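Local coordinates for disease resistance protein RRS1 (Arabidopsis thaliana, PDB 5W3X) that binds W-box DNA through its WRKY domain as a transcription factor and confers resistance to fungal and bacterial pathogens, at residues B[16-21]-B[52-57]. Numbering follows the deposited sequence.
Sequences EGDLWT and ATKQVQ
K54 rises from its strand to meet two carboxylates of the 16-21 loop, forming a salt-bridge network with E16 and D18. Its NZ donates to D18 OD2 at 2.9 Å and to E16 OE1 at 3.1 Å. Neither bond lies in the plane of its carboxylate: the ammonium sits above D18, 71° out of plane at OD2, and above E16, 59° out at OE1. The CG of K54 lies between the backbone N and the carbonyl carbon (chi1 76°), and beyond it the chain is fully extended, which carries the charge from the sheet up to the loop. Both acids come down against the lysine from the opposite direction, E16 on a side chain that turns about its CB-CG bond.

The close-fitting part is the D18 side, where OD2 also lies 3.6 Å from both CD and CE of K54, and W22 NE1 gives the same oxygen a weak hydrogen bond. The E16 side is looser: this partly exposed residue reaches K54 at NZ alone, by the longer bond. K54 itself is buried, with W22 in cation-pi contact, and the paired acids probably stabilise its positive charge.

The contact ties the loop that leads into strand 22-28 to the four-stranded antiparallel sheet of the WRKY DNA-binding domain, and the acid-lysine network packs against W22, the tryptophan that opens the WRKYGQK signature on that first strand. Strand 53-58 is an inner strand, between 37-42 and 66-71; Y40 and Y70 from these neighbours touch K54, and E16 also rests on I68 and Y70.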
ATOM      1  N   GLU B  16     -27.858   8.865   4.873  1.00 84.85           N
ATOM      2  CA  GLU B  16     -26.963   8.880   6.016  1.00 85.80           C
ATOM      3  C   GLU B  16     -27.124  10.161   6.825  1.00 89.35           C
ATOM      4  O   GLU B  16     -27.350  11.241   6.275  1.00 91.95           O
ATOM      5  CB  GLU B  16     -25.509   8.726   5.548  1.00 86.73           C
ATOM      6  CG  GLU B  16     -24.621   7.912   6.482  1.00 90.34           C
ATOM      7  CD  GLU B  16     -24.309   8.627   7.787  1.00 96.23           C
ATOM      8  OE1 GLU B  16     -24.027   7.938   8.791  1.00 98.64           O
ATOM      9  OE2 GLU B  16     -24.340   9.875   7.809  1.00 98.58           O
ATOM     10  N   GLY B  17     -27.033  10.016   8.140  1.00 86.50           N
ATOM     11  CA  GLY B  17     -27.104  11.136   9.054  1.00 80.76           C
ATOM     12  C   GLY B  17     -26.450  10.727  10.351  1.00 75.16           C
ATOM     13  O   GLY B  17     -26.665   9.619  10.828  1.00 73.90           O
ATOM     14  N   ASP B  18     -25.655  11.623  10.919  1.00 78.43           N
ATOM     15  CA  ASP B  18     -24.924  11.352  12.151  1.00 74.64           C
ATOM     16  C   ASP B  18     -24.944  12.570  13.043  1.00 72.97           C
ATOM     17  O   ASP B  18     -24.879  13.696  12.560  1.00 75.30           O
ATOM     18  CB  ASP B  18     -23.474  10.966  11.861  1.00 78.66           C
ATOM     19  CG  ASP B  18     -23.190   9.519  12.159  1.00 85.13           C
ATOM     20  OD1 ASP B  18     -24.159   8.756  12.340  1.00 89.41           O
ATOM     21  OD2 ASP B  18     -22.002   9.135  12.204  1.00 86.45           O
ATOM     22  N   LEU B  19     -25.041  12.348  14.347  1.00 72.53           N
ATOM     23  CA  LEU B  19     -24.994  13.449  15.296  1.00 76.60           C
ATOM     24  C   LEU B  19     -23.549  13.907  15.501  1.00 78.29           C
ATOM     25  O   LEU B  19     -23.279  14.779  16.326  1.00 84.78           O
ATOM     26  CB  LEU B  19     -25.624  13.040  16.631  1.00 75.91           C
ATOM     27  N   TRP B  20     -22.623  13.322  14.741  1.00 68.32           N
ATOM     28  CA  TRP B  20     -21.199  13.550  14.966  1.00 63.65           C
ATOM     29  C   TRP B  20     -20.446  14.120  13.764  1.00 60.80           C
ATOM     30  O   TRP B  20     -21.005  14.269  12.681  1.00 59.03           O
ATOM     31  CB  TRP B  20     -20.551  12.240  15.395  1.00 63.79           C
ATOM     32  CG  TRP B  20     -21.308  11.564  16.485  1.00 70.60           C
ATOM     33  CD1 TRP B  20     -22.267  10.605  16.342  1.00 72.45           C
ATOM     34  CD2 TRP B  20     -21.186  11.804  17.890  1.00 72.33           C
ATOM     35  NE1 TRP B  20     -22.743  10.224  17.573  1.00 73.94           N
ATOM     36  CE2 TRP B  20     -22.094  10.944  18.540  1.00 75.28           C
ATOM     37  CE3 TRP B  20     -20.393  12.658  18.662  1.00 72.50           C
ATOM     38  CZ2 TRP B  20     -22.231  10.914  19.927  1.00 76.49           C
ATOM     39  CZ3 TRP B  20     -20.530  12.627  20.037  1.00 76.59           C
ATOM     40  CH2 TRP B  20     -21.441  11.760  20.655  1.00 77.19           C
ATOM     41  N   THR B  21     -19.174  14.449  13.980  1.00 62.76           N
ATOM     42  CA  THR B  21     -18.300  14.952  12.926  1.00 65.49           C
ATOM     43  C   THR B  21     -17.159  13.975  12.644  1.00 64.82           C
ATOM     44  O   THR B  21     -16.573  13.407  13.568  1.00 55.82           O
ATOM     45  CB  THR B  21     -17.713  16.328  13.283  1.00 70.41           C
ATOM     46  OG1 THR B  21     -17.142  16.280  14.596  1.00 74.16           O
ATOM     47  CG2 THR B  21     -18.798  17.390  13.241  1.00 75.26           C
ATOM     48  N   ALA B  52     -13.725   6.922  18.465  1.00 51.76           N
ATOM     49  CA  ALA B  52     -14.876   6.545  17.659  1.00 49.54           C
ATOM     50  C   ALA B  52     -14.537   6.480  16.168  1.00 47.52           C
ATOM     51  O   ALA B  52     -13.992   7.425  15.602  1.00 46.46           O
ATOM     52  CB  ALA B  52     -16.021   7.512  17.903  1.00 53.17           C
ATOM     53  N   THR B  53     -14.841   5.342  15.552  1.00 46.73           N
ATOM     54  CA  THR B  53     -14.677   5.160  14.113  1.00 48.21           C
ATOM     55  C   THR B  53     -15.978   4.674  13.481  1.00 47.74           C
ATOM     56  O   THR B  53     -16.862   4.161  14.167  1.00 48.13           O
ATOM     57  CB  THR B  53     -13.573   4.150  13.794  1.00 47.57           C
ATOM     58  OG1 THR B  53     -13.959   2.872  14.302  1.00 47.74           O
ATOM     59  CG2 THR B  53     -12.266   4.560  14.452  1.00 44.18           C
ATOM     60  N   LYS B  54     -16.103   4.830  12.171  1.00 46.12           N
ATOM     61  CA  LYS B  54     -17.230   4.213  11.482  1.00 44.82           C
ATOM     62  C   LYS B  54     -16.863   3.756  10.079  1.00 44.86           C
ATOM     63  O   LYS B  54     -15.982   4.319   9.435  1.00 39.63           O
ATOM     64  CB  LYS B  54     -18.440   5.157  11.456  1.00 46.56           C
ATOM     65  CG  LYS B  54     -18.394   6.307  10.473  1.00 48.57           C
ATOM     66  CD  LYS B  54     -19.770   6.973  10.406  1.00 51.71           C
ATOM     67  CE  LYS B  54     -19.783   8.197   9.508  1.00 54.88           C
ATOM     68  NZ  LYS B  54     -21.147   8.796   9.442  1.00 57.28           N
ATOM     69  N   GLN B  55     -17.541   2.695   9.647  1.00 42.82           N
ATOM     70  CA  GLN B  55     -17.355   2.092   8.339  1.00 43.78           C
ATOM     71  C   GLN B  55     -18.665   2.114   7.585  1.00 46.01           C
ATOM     72  O   GLN B  55     -19.713   1.787   8.140  1.00 45.54           O
ATOM     73  CB  GLN B  55     -16.879   0.648   8.474  1.00 46.47           C
ATOM     74  CG  GLN B  55     -16.519   0.265   9.888  1.00 61.43           C
ATOM     75  CD  GLN B  55     -15.133   0.711  10.225  1.00 64.64           C
ATOM     76  OE1 GLN B  55     -14.233   0.593   9.398  1.00 72.65           O
ATOM     77  NE2 GLN B  55     -14.947   1.255  11.419  1.00 59.55           N
ATOM     78  N   VAL B  56     -18.592   2.486   6.315  1.00 46.94           N
ATOM     79  CA  VAL B  56     -19.776   2.669   5.494  1.00 42.26           C
ATOM     80  C   VAL B  56     -19.634   1.902   4.190  1.00 45.40           C
ATOM     81  O   VAL B  56     -18.649   2.077   3.473  1.00 40.99           O
ATOM     82  CB  VAL B  56     -20.017   4.145   5.173  1.00 41.91           C
ATOM     83  CG1 VAL B  56     -21.211   4.290   4.248  1.00 44.88           C
ATOM     84  CG2 VAL B  56     -20.198   4.967   6.456  1.00 34.85           C
ATOM     85  N   GLN B  57     -20.604   1.045   3.886  1.00 44.78           N
ATOM     86  CA  GLN B  57     -20.553   0.277   2.649  1.00 44.23           C
ATOM     87  C   GLN B  57     -21.942  -0.016   2.104  1.00 46.26           C
ATOM     88  O   GLN B  57     -22.767  -0.615   2.794  1.00 49.05           O
ATOM     89  CB  GLN B  57     -19.791  -1.031   2.862  1.00 43.51           C
ATOM     90  CG  GLN B  57     -19.645  -1.855   1.590  1.00 44.21           C
ATOM     91  CD  GLN B  57     -18.650  -2.983   1.736  1.00 50.56           C
ATOM     92  OE1 GLN B  57     -18.187  -3.279   2.841  1.00 52.99           O
ATOM     93  NE2 GLN B  57     -18.311  -3.619   0.619  1.00 52.82           N
TER